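Local coordinates for putative type VI secretion protein (Escherichia coli, PDB 3U66) that is probably an inner-membrane-attached TssL (DotU-family) component of the type VI secretion system, represented here by its cytoplasmic domain, at residues Q45-L50 and I62-F67; R38-V43 and D91-H96; L18-L23 and C68-E73. All blocks are in the same frame, centred on the assembly; numbering follows the deposited sequence.

Contact 1: Q45-L50 and I62-F67; sequences QAREEL and IMLYAF
The guanidinium of R47 is the one flat side-chain group among the residues that touch here, and it takes no part: the chain bends at its second and third torsions (chi3 -70°) and carries it away from the other helix, while its CB and CG rest against L64. A bound glycerol, probably from the crystallisation liquor, lies about 3 Å from the R47 side chain. The aromatic rings of 62-67 serve other neighbours instead. Y65 meets F98 edge-to-face and R110 by a cation-pi contact, and the ring of F67 lies against that of F13 with their planes at about 35°.

What joins the helices is aliphatic. L64 divides its two methyls: CD1 lies 3.7 Å from R47 CG, the two side chains crossing at about a right angle, and CD2 lies 3.6 Å from A46 CB. L50 meets L64 tip to tip, CD1 to CG at 4.0 Å, and its other methyl, CD2, is 3.8 Å from SE of M63, a selenomethionine. No hydrogen bond crosses.

The segments run nearly antiparallel (160°), their axes 10.6 Å apart at closest, as consecutive helices of the bundle. Helix 7-24 lies against both, I12 touching A46 while A9 and F13 touch M63; helix 122-133 adds A123 and C127 beside M63.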
loop_
_atom_site.group_PDB
_atom_site.type_symbol
_atom_site.label_atom_id
_atom_site.label_comp_id
_atom_site.label_asym_id
_atom_site.label_seq_id
_atom_site.Cartn_x
_atom_site.Cartn_y
_atom_site.Cartn_z
ATOM N N GLN A 45 8.270 13.443 5.734
ATOM C CA GLN A 45 8.299 13.342 7.198
ATOM C C GLN A 45 8.616 11.908 7.590
ATOM O O GLN A 45 9.443 11.680 8.479
ATOM C CB GLN A 45 6.947 13.790 7.797
ATOM C CG GLN A 45 6.738 13.475 9.280
ATOM C CD GLN A 45 7.298 14.525 10.193
ATOM O OE1 GLN A 45 6.787 15.643 10.278
ATOM N NE2 GLN A 45 8.338 14.174 10.929
ATOM N N ALA A 46 7.977 10.946 6.898
ATOM C CA ALA A 46 8.183 9.518 7.125
ATOM C C ALA A 46 9.613 9.090 6.796
ATOM O O ALA A 46 10.204 8.329 7.565
ATOM C CB ALA A 46 7.173 8.696 6.339
ATOM N N ARG A 47 10.177 9.628 5.689
ATOM C CA ARG A 47 11.540 9.376 5.209
ATOM C C ARG A 47 12.594 9.782 6.259
ATOM O O ARG A 47 13.455 8.969 6.606
ATOM C CB ARG A 47 11.783 10.121 3.882
ATOM C CG ARG A 47 12.881 9.505 3.013
ATOM C CD ARG A 47 13.758 10.547 2.348
ATOM N NE ARG A 47 13.063 11.289 1.291
ATOM C CZ ARG A 47 12.674 12.559 1.389
ATOM N NH1 ARG A 47 12.897 13.247 2.503
ATOM N NH2 ARG A 47 12.060 13.149 0.374
ATOM N N GLU A 48 12.502 11.023 6.775
ATOM C CA GLU A 48 13.406 11.582 7.784
ATOM C C GLU A 48 13.295 10.831 9.109
ATOM O O GLU A 48 14.316 10.572 9.746
ATOM C CB GLU A 48 13.128 13.080 7.986
ATOM N N GLU A 49 12.063 10.461 9.509
ATOM C CA GLU A 49 11.787 9.732 10.749
ATOM C C GLU A 49 12.312 8.289 10.736
ATOM O O GLU A 49 12.936 7.869 11.715
ATOM C CB GLU A 49 10.296 9.792 11.089
ATOM C CG GLU A 49 9.996 10.662 12.294
ATOM C CD GLU A 49 8.560 11.123 12.457
ATOM O OE1 GLU A 49 7.634 10.289 12.349
ATOM O OE2 GLU A 49 8.371 12.320 12.764
ATOM N N LEU A 50 12.087 7.546 9.624
ATOM C CA LEU A 50 12.574 6.169 9.445
ATOM C C LEU A 50 14.100 6.119 9.522
ATOM O O LEU A 50 14.644 5.226 10.177
ATOM C CB LEU A 50 12.088 5.552 8.117
ATOM C CG LEU A 50 10.627 5.105 8.051
ATOM C CD1 LEU A 50 10.166 5.000 6.620
ATOM C CD2 LEU A 50 10.398 3.791 8.789
ATOM N N ILE A 62 11.214 0.490 0.742
ATOM C CA ILE A 62 10.092 -0.436 0.508
ATOM C C ILE A 62 8.833 0.027 1.275
ATOM O O ILE A 62 7.737 0.075 0.696
ATOM C CB ILE A 62 10.435 -1.969 0.640
ATOM C CG1 ILE A 62 9.186 -2.875 0.752
ATOM C CG2 ILE A 62 11.335 -2.258 1.806
ATOM C CD1 ILE A 62 8.282 -2.949 -0.409
HETATM N N MSE A 63 9.005 0.423 2.547
HETATM C CA MSE A 63 7.905 0.942 3.376
HETATM C C MSE A 63 7.256 2.190 2.763
HETATM O O MSE A 63 6.029 2.262 2.679
HETATM C CB MSE A 63 8.398 1.252 4.789
HETATM C CG MSE A 63 8.456 0.031 5.687
HETATM SE SE MSE A 63 9.575 0.387 7.248
HETATM C CE MSE A 63 8.533 -0.168 8.495
ATOM N N LEU A 64 8.092 3.143 2.292
ATOM C CA LEU A 64 7.644 4.375 1.650
ATOM C C LEU A 64 7.026 4.125 0.278
ATOM O O LEU A 64 6.111 4.857 -0.111
ATOM C CB LEU A 64 8.790 5.381 1.556
ATOM C CG LEU A 64 9.175 6.071 2.866
ATOM C CD1 LEU A 64 10.611 6.548 2.823
ATOM C CD2 LEU A 64 8.229 7.224 3.185
ATOM N N TYR A 65 7.518 3.093 -0.447
ATOM C CA TYR A 65 7.013 2.697 -1.759
ATOM C C TYR A 65 5.575 2.197 -1.619
ATOM O O TYR A 65 4.686 2.706 -2.303
ATOM C CB TYR A 65 7.903 1.609 -2.390
ATOM C CG TYR A 65 7.547 1.292 -3.826
ATOM C CD1 TYR A 65 6.655 0.273 -4.137
ATOM C CD2 TYR A 65 8.122 2.003 -4.878
ATOM C CE1 TYR A 65 6.306 -0.009 -5.454
ATOM C CE2 TYR A 65 7.788 1.725 -6.201
ATOM C CZ TYR A 65 6.873 0.725 -6.484
ATOM O OH TYR A 65 6.524 0.449 -7.779
ATOM N N ALA A 66 5.355 1.231 -0.691
ATOM C CA ALA A 66 4.048 0.641 -0.395
ATOM C C ALA A 66 3.067 1.720 0.004
ATOM O O ALA A 66 1.940 1.702 -0.479
ATOM C CB ALA A 66 4.170 -0.400 0.708
ATOM N N PHE A 67 3.511 2.695 0.815
ATOM C CA PHE A 67 2.664 3.820 1.225
ATOM C C PHE A 67 2.278 4.731 0.062
ATOM O O PHE A 67 1.116 5.148 -0.000
ATOM C CB PHE A 67 3.298 4.637 2.360
ATOM C CG PHE A 67 2.378 5.705 2.886
ATOM C CD1 PHE A 67 1.397 5.398 3.820
ATOM C CD2 PHE A 67 2.481 7.015 2.439
ATOM C CE1 PHE A 67 0.536 6.383 4.291
ATOM C CE2 PHE A 67 1.614 7.999 2.910
ATOM C CZ PHE A 67 0.649 7.674 3.830
#

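Contact 2: R38-V43 and D91-H96; sequences RACQLV and DPLQAH
A39, C40 and V43 of helix 32-52 receive the side chain of L93, at the start of the short helix 93-98, in a domain built as a double helical bundle. The contact illustrates how a short helix can be docked on a longer one mainly through one branched residue, L93, with H96 at the margin and no hydrogen bond between them.

Taking the longer helix in order, A39 comes first, its CB 4.0 Å from L93 CD1. C40 follows, its CA the nearest to that of L93 across the two segments. Its SG stands beside the backbone N (chi1 -83°) and touches two partners, L93 CD2 at 3.8 Å and the imidazole of H96. One turn beyond A39 comes V43, whose CG2 approaches the same CD1 methyl more loosely, at 4.5 Å. The fork of L93 therefore serves two places: CD1 faces the A39-V43 pair, and CD2 the sulfur of C40. W88, C68 and L71 also touch L93 or A39, so this apolar patch is shared with helices 87-90 and 57-76.

The start of the short helix is fixed partly within its own segment. P92 occupies the N-cap position, and its carbonyl O accepts the amides of both A95 and H96. From outside, the carboxylate of D72 takes the N-H groups of L93 and Q94, one on each oxygen, which ties the first turn to helix 57-76.

H96 lies at the exposed margin of the contact. With CG anti to its backbone N (chi1 178°), the ring reaches toward C40, and SG lies 4.6 Å from the ring centroid, 45° off the ring normal, in an oblique sulfur-aromatic approach in which CD2 is the nearest ring atom, 3.9 Å from SG.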
loop_
_atom_site.group_PDB
_atom_site.type_symbol
_atom_site.label_atom_id
_atom_site.label_comp_id
_atom_site.label_asym_id
_atom_site.label_seq_id
_atom_site.Cartn_x
_atom_site.Cartn_y
_atom_site.Cartn_z
ATOM N N ARG A 38 0.115 18.007 1.160
ATOM C CA ARG A 38 0.077 17.383 2.484
ATOM C C ARG A 38 0.612 15.964 2.373
ATOM O O ARG A 38 1.455 15.583 3.182
ATOM C CB ARG A 38 -1.351 17.387 3.039
ATOM C CG ARG A 38 -1.424 17.587 4.551
ATOM C CD ARG A 38 -1.823 16.329 5.304
ATOM N NE ARG A 38 -3.237 16.006 5.112
ATOM C CZ ARG A 38 -3.957 15.240 5.926
ATOM N NH1 ARG A 38 -3.405 14.714 7.017
ATOM N NH2 ARG A 38 -5.231 14.994 5.661
ATOM N N ALA A 39 0.196 15.221 1.320
ATOM C CA ALA A 39 0.658 13.865 1.011
ATOM C C ALA A 39 2.180 13.845 0.897
ATOM O O ALA A 39 2.816 13.046 1.575
ATOM C CB ALA A 39 0.035 13.381 -0.289
ATOM N N CYS A 40 2.754 14.757 0.078
ATOM C CA CYS A 40 4.190 14.932 -0.147
ATOM C C CYS A 40 4.954 15.140 1.164
ATOM O O CYS A 40 5.946 14.446 1.410
ATOM C CB CYS A 40 4.432 16.084 -1.114
ATOM S SG CYS A 40 4.277 15.640 -2.862
ATOM N N GLN A 41 4.471 16.081 2.014
ATOM C CA GLN A 41 5.065 16.425 3.310
ATOM C C GLN A 41 5.063 15.239 4.269
ATOM O O GLN A 41 6.024 15.048 5.013
ATOM C CB GLN A 41 4.375 17.648 3.955
ATOM C CG GLN A 41 4.437 18.955 3.149
ATOM C CD GLN A 41 5.778 19.244 2.503
ATOM O OE1 GLN A 41 6.805 19.428 3.170
ATOM N NE2 GLN A 41 5.790 19.293 1.178
ATOM N N LEU A 42 3.993 14.434 4.219
ATOM C CA LEU A 42 3.829 13.231 5.022
ATOM C C LEU A 42 4.862 12.144 4.642
ATOM O O LEU A 42 5.474 11.529 5.526
ATOM C CB LEU A 42 2.397 12.720 4.868
ATOM C CG LEU A 42 1.656 12.535 6.187
ATOM C CD1 LEU A 42 0.186 12.759 5.984
ATOM C CD2 LEU A 42 1.881 11.072 6.797
ATOM N N VAL A 43 5.079 11.951 3.322
ATOM C CA VAL A 43 6.054 11.008 2.766
ATOM C C VAL A 43 7.467 11.458 3.173
ATOM O O VAL A 43 8.248 10.635 3.641
ATOM C CB VAL A 43 5.888 10.863 1.228
ATOM C CG1 VAL A 43 6.992 10.011 0.612
ATOM C CG2 VAL A 43 4.517 10.294 0.870
ATOM N N ASP A 91 0.946 13.487 -12.447
ATOM C CA ASP A 91 2.162 13.007 -11.771
ATOM C C ASP A 91 1.866 12.485 -10.353
ATOM O O ASP A 91 1.753 13.293 -9.427
ATOM C CB ASP A 91 3.255 14.098 -11.733
ATOM C CG ASP A 91 3.718 14.588 -13.091
ATOM O OD1 ASP A 91 3.967 13.738 -13.982
ATOM O OD2 ASP A 91 3.884 15.819 -13.251
ATOM N N PRO A 92 1.708 11.147 -10.161
ATOM C CA PRO A 92 1.430 10.626 -8.806
ATOM C C PRO A 92 2.687 10.541 -7.934
ATOM O O PRO A 92 3.782 10.852 -8.410
ATOM C CB PRO A 92 0.806 9.259 -9.075
ATOM C CG PRO A 92 1.362 8.836 -10.384
ATOM C CD PRO A 92 1.801 10.053 -11.149
ATOM N N LEU A 93 2.527 10.141 -6.653
ATOM C CA LEU A 93 3.618 10.044 -5.675
ATOM C C LEU A 93 4.660 9.005 -6.040
ATOM O O LEU A 93 5.831 9.185 -5.719
ATOM C CB LEU A 93 3.087 9.790 -4.260
ATOM C CG LEU A 93 2.199 10.879 -3.637
ATOM C CD1 LEU A 93 1.480 10.338 -2.420
ATOM C CD2 LEU A 93 3.007 12.124 -3.257
ATOM N N GLN A 94 4.238 7.926 -6.712
ATOM C CA GLN A 94 5.118 6.847 -7.173
ATOM C C GLN A 94 6.052 7.343 -8.285
ATOM O O GLN A 94 7.148 6.810 -8.452
ATOM C CB GLN A 94 4.297 5.627 -7.636
ATOM C CG GLN A 94 3.254 5.932 -8.713
ATOM C CD GLN A 94 2.244 4.832 -8.860
ATOM O OE1 GLN A 94 2.359 3.969 -9.731
ATOM N NE2 GLN A 94 1.229 4.842 -8.015
ATOM N N ALA A 95 5.599 8.353 -9.049
ATOM C CA ALA A 95 6.363 8.957 -10.139
ATOM C C ALA A 95 7.237 10.068 -9.594
ATOM O O ALA A 95 8.384 10.195 -10.022
ATOM C CB ALA A 95 5.422 9.490 -11.210
ATOM N N HIS A 96 6.708 10.846 -8.626
ATOM C CA HIS A 96 7.389 11.970 -7.990
ATOM C C HIS A 96 8.555 11.527 -7.111
ATOM O O HIS A 96 9.647 12.079 -7.222
ATOM C CB HIS A 96 6.389 12.843 -7.209
ATOM C CG HIS A 96 7.019 13.997 -6.482
ATOM N ND1 HIS A 96 7.583 15.069 -7.161
ATOM C CD2 HIS A 96 7.157 14.204 -5.151
ATOM C CE1 HIS A 96 8.058 15.874 -6.223
ATOM N NE2 HIS A 96 7.821 15.397 -4.999
#

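Contact 3: L18-L23 and C68-E73; sequences LMVSQL and CALLDE
Two near-parallel helices of an all-helical bundle, 7-24 and 57-76, meet where M19, V20 and L23 gather on L71, and V20 also reaches L70. The short segments cross at 24°, their axes 9.9 Å apart at closest. The CA atoms of V20 and L71 are 5.8 Å apart.

L71 has the largest share, entering three of the four contacting pairs. Its CG points away from the backbone N (chi1 -172°), which carries the branched end over to the opposing helix. There CD1 is met by V20 CG1 and by L23 CD1, each at 3.8 Å, both side chains crossing that of L71 at a slant. M19, a selenomethionine, approaches at about a right angle; a bend at its third torsion (chi3 39°) brings its CE to 3.5 Å from L71 CD2.

This pairing closes an up-down-up order of helices, for segment 45-50 of the intervening helix 32-52 runs nearly antiparallel to segment 62-67 of helix 57-76. Helix 32-52 also supplies R38 and L42 against M19 and A39 against L71. Helix 93-98 adds L93 beside L71.

V20 also works in the other direction, its CG2 methyl set against the branch point of L70, 3.8 Å from CG and 3.9 Å from CD1. All five touching residues are buried. E73, two residues on from L71, bonds through OE2 to the backbone amides of T137 and G138.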
loop_
_atom_site.group_PDB
_atom_site.type_symbol
_atom_site.label_atom_id
_atom_site.label_comp_id
_atom_site.label_asym_id
_atom_site.label_seq_id
_atom_site.Cartn_x
_atom_site.Cartn_y
_atom_site.Cartn_z
ATOM N N LEU A 18 -4.224 6.797 8.515
ATOM C CA LEU A 18 -5.543 7.286 8.882
ATOM C C LEU A 18 -6.119 8.145 7.752
ATOM O O LEU A 18 -7.304 8.011 7.440
ATOM C CB LEU A 18 -5.506 8.027 10.227
ATOM C CG LEU A 18 -6.857 8.441 10.851
ATOM C CD1 LEU A 18 -7.727 7.221 11.226
ATOM C CD2 LEU A 18 -6.636 9.337 12.067
HETATM N N MSE A 19 -5.261 8.969 7.098
HETATM C CA MSE A 19 -5.618 9.819 5.960
HETATM C C MSE A 19 -6.114 8.991 4.771
HETATM O O MSE A 19 -7.145 9.344 4.204
HETATM C CB MSE A 19 -4.445 10.737 5.575
HETATM C CG MSE A 19 -4.713 11.676 4.377
HETATM SE SE MSE A 19 -3.079 12.360 3.467
HETATM C CE MSE A 19 -1.985 10.763 3.534
ATOM N N VAL A 20 -5.410 7.888 4.411
ATOM C CA VAL A 20 -5.847 7.006 3.313
ATOM C C VAL A 20 -7.172 6.329 3.659
ATOM O O VAL A 20 -8.053 6.261 2.801
ATOM C CB VAL A 20 -4.792 6.038 2.669
ATOM C CG1 VAL A 20 -3.352 6.469 2.926
ATOM C CG2 VAL A 20 -5.009 4.576 3.054
ATOM N N SER A 21 -7.328 5.896 4.936
ATOM C CA SER A 21 -8.548 5.269 5.452
ATOM C C SER A 21 -9.744 6.227 5.333
ATOM O O SER A 21 -10.834 5.791 4.960
ATOM C CB SER A 21 -8.361 4.825 6.899
ATOM O OG SER A 21 -9.319 3.841 7.252
ATOM N N GLN A 22 -9.526 7.532 5.598
ATOM C CA GLN A 22 -10.564 8.556 5.468
ATOM C C GLN A 22 -10.922 8.815 4.005
ATOM O O GLN A 22 -12.105 8.945 3.695
ATOM C CB GLN A 22 -10.178 9.861 6.190
ATOM C CG GLN A 22 -10.301 9.800 7.714
ATOM C CD GLN A 22 -11.694 9.465 8.186
ATOM O OE1 GLN A 22 -12.002 8.313 8.517
ATOM N NE2 GLN A 22 -12.560 10.465 8.222
ATOM N N LEU A 23 -9.909 8.844 3.110
ATOM C CA LEU A 23 -10.099 9.029 1.668
ATOM C C LEU A 23 -10.869 7.847 1.061
ATOM O O LEU A 23 -11.687 8.045 0.159
ATOM C CB LEU A 23 -8.750 9.217 0.938
ATOM C CG LEU A 23 -8.002 10.538 1.155
ATOM C CD1 LEU A 23 -6.613 10.468 0.586
ATOM C CD2 LEU A 23 -8.700 11.683 0.479
ATOM N N CYS A 68 3.255 5.076 -0.823
ATOM C CA CYS A 68 3.032 5.912 -2.005
ATOM C C CYS A 68 2.011 5.232 -2.910
ATOM O O CYS A 68 1.030 5.854 -3.297
ATOM C CB CYS A 68 4.339 6.185 -2.743
ATOM S SG CYS A 68 5.333 7.523 -2.030
ATOM N N ALA A 69 2.214 3.931 -3.176
ATOM C CA ALA A 69 1.340 3.074 -3.978
ATOM C C ALA A 69 -0.058 2.958 -3.362
ATOM O O ALA A 69 -1.044 2.933 -4.104
ATOM C CB ALA A 69 1.961 1.696 -4.121
ATOM N N LEU A 70 -0.141 2.912 -2.011
ATOM C CA LEU A 70 -1.405 2.829 -1.274
ATOM C C LEU A 70 -2.197 4.141 -1.419
ATOM O O LEU A 70 -3.355 4.121 -1.854
ATOM C CB LEU A 70 -1.164 2.427 0.213
ATOM C CG LEU A 70 -2.314 2.548 1.237
ATOM C CD1 LEU A 70 -3.495 1.638 0.898
ATOM C CD2 LEU A 70 -1.816 2.282 2.638
ATOM N N LEU A 71 -1.550 5.272 -1.094
ATOM C CA LEU A 71 -2.121 6.617 -1.176
ATOM C C LEU A 71 -2.520 7.020 -2.605
ATOM O O LEU A 71 -3.611 7.552 -2.779
ATOM C CB LEU A 71 -1.152 7.634 -0.557
ATOM C CG LEU A 71 -1.614 9.079 -0.370
ATOM C CD1 LEU A 71 -3.005 9.177 0.267
ATOM C CD2 LEU A 71 -0.620 9.823 0.463
ATOM N N ASP A 72 -1.668 6.737 -3.619
ATOM C CA ASP A 72 -1.962 7.021 -5.033
ATOM C C ASP A 72 -3.213 6.277 -5.499
ATOM O O ASP A 72 -4.074 6.887 -6.131
ATOM C CB ASP A 72 -0.779 6.646 -5.946
ATOM C CG ASP A 72 0.403 7.597 -5.932
ATOM O OD1 ASP A 72 0.196 8.803 -5.703
ATOM O OD2 ASP A 72 1.524 7.142 -6.209
ATOM N N GLU A 73 -3.318 4.969 -5.178
ATOM C CA GLU A 73 -4.457 4.128 -5.552
ATOM C C GLU A 73 -5.781 4.579 -4.922
ATOM O O GLU A 73 -6.789 4.590 -5.624
ATOM C CB GLU A 73 -4.183 2.649 -5.249
ATOM C CG GLU A 73 -5.101 1.706 -6.006
ATOM C CD GLU A 73 -5.200 0.326 -5.398
ATOM O OE1 GLU A 73 -5.916 0.158 -4.383
ATOM O OE2 GLU A 73 -4.543 -0.589 -5.937
#

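In the fold
The centre of contact 3 lies about 8 Å from the centre of the chain, and this contact is wholly buried; the centres of contacts 1 and 2 lie about 11 and 13 Å from the chain centre, and each has one exposed residue at the edge, R47 and H96. Contacts 1 and 2 share helix 32-52, and contacts 1 and 3 share helix 57-76. All three are apolar across their segments; contact 2 alone adds a sulfur-aromatic approach, near the surface. F67 bridges contacts 1 and 3, its ring touching M19 and V20, and V43 touches both L64 and F67. The polar connection runs between contacts 2 and 3, through the D72 carboxylate.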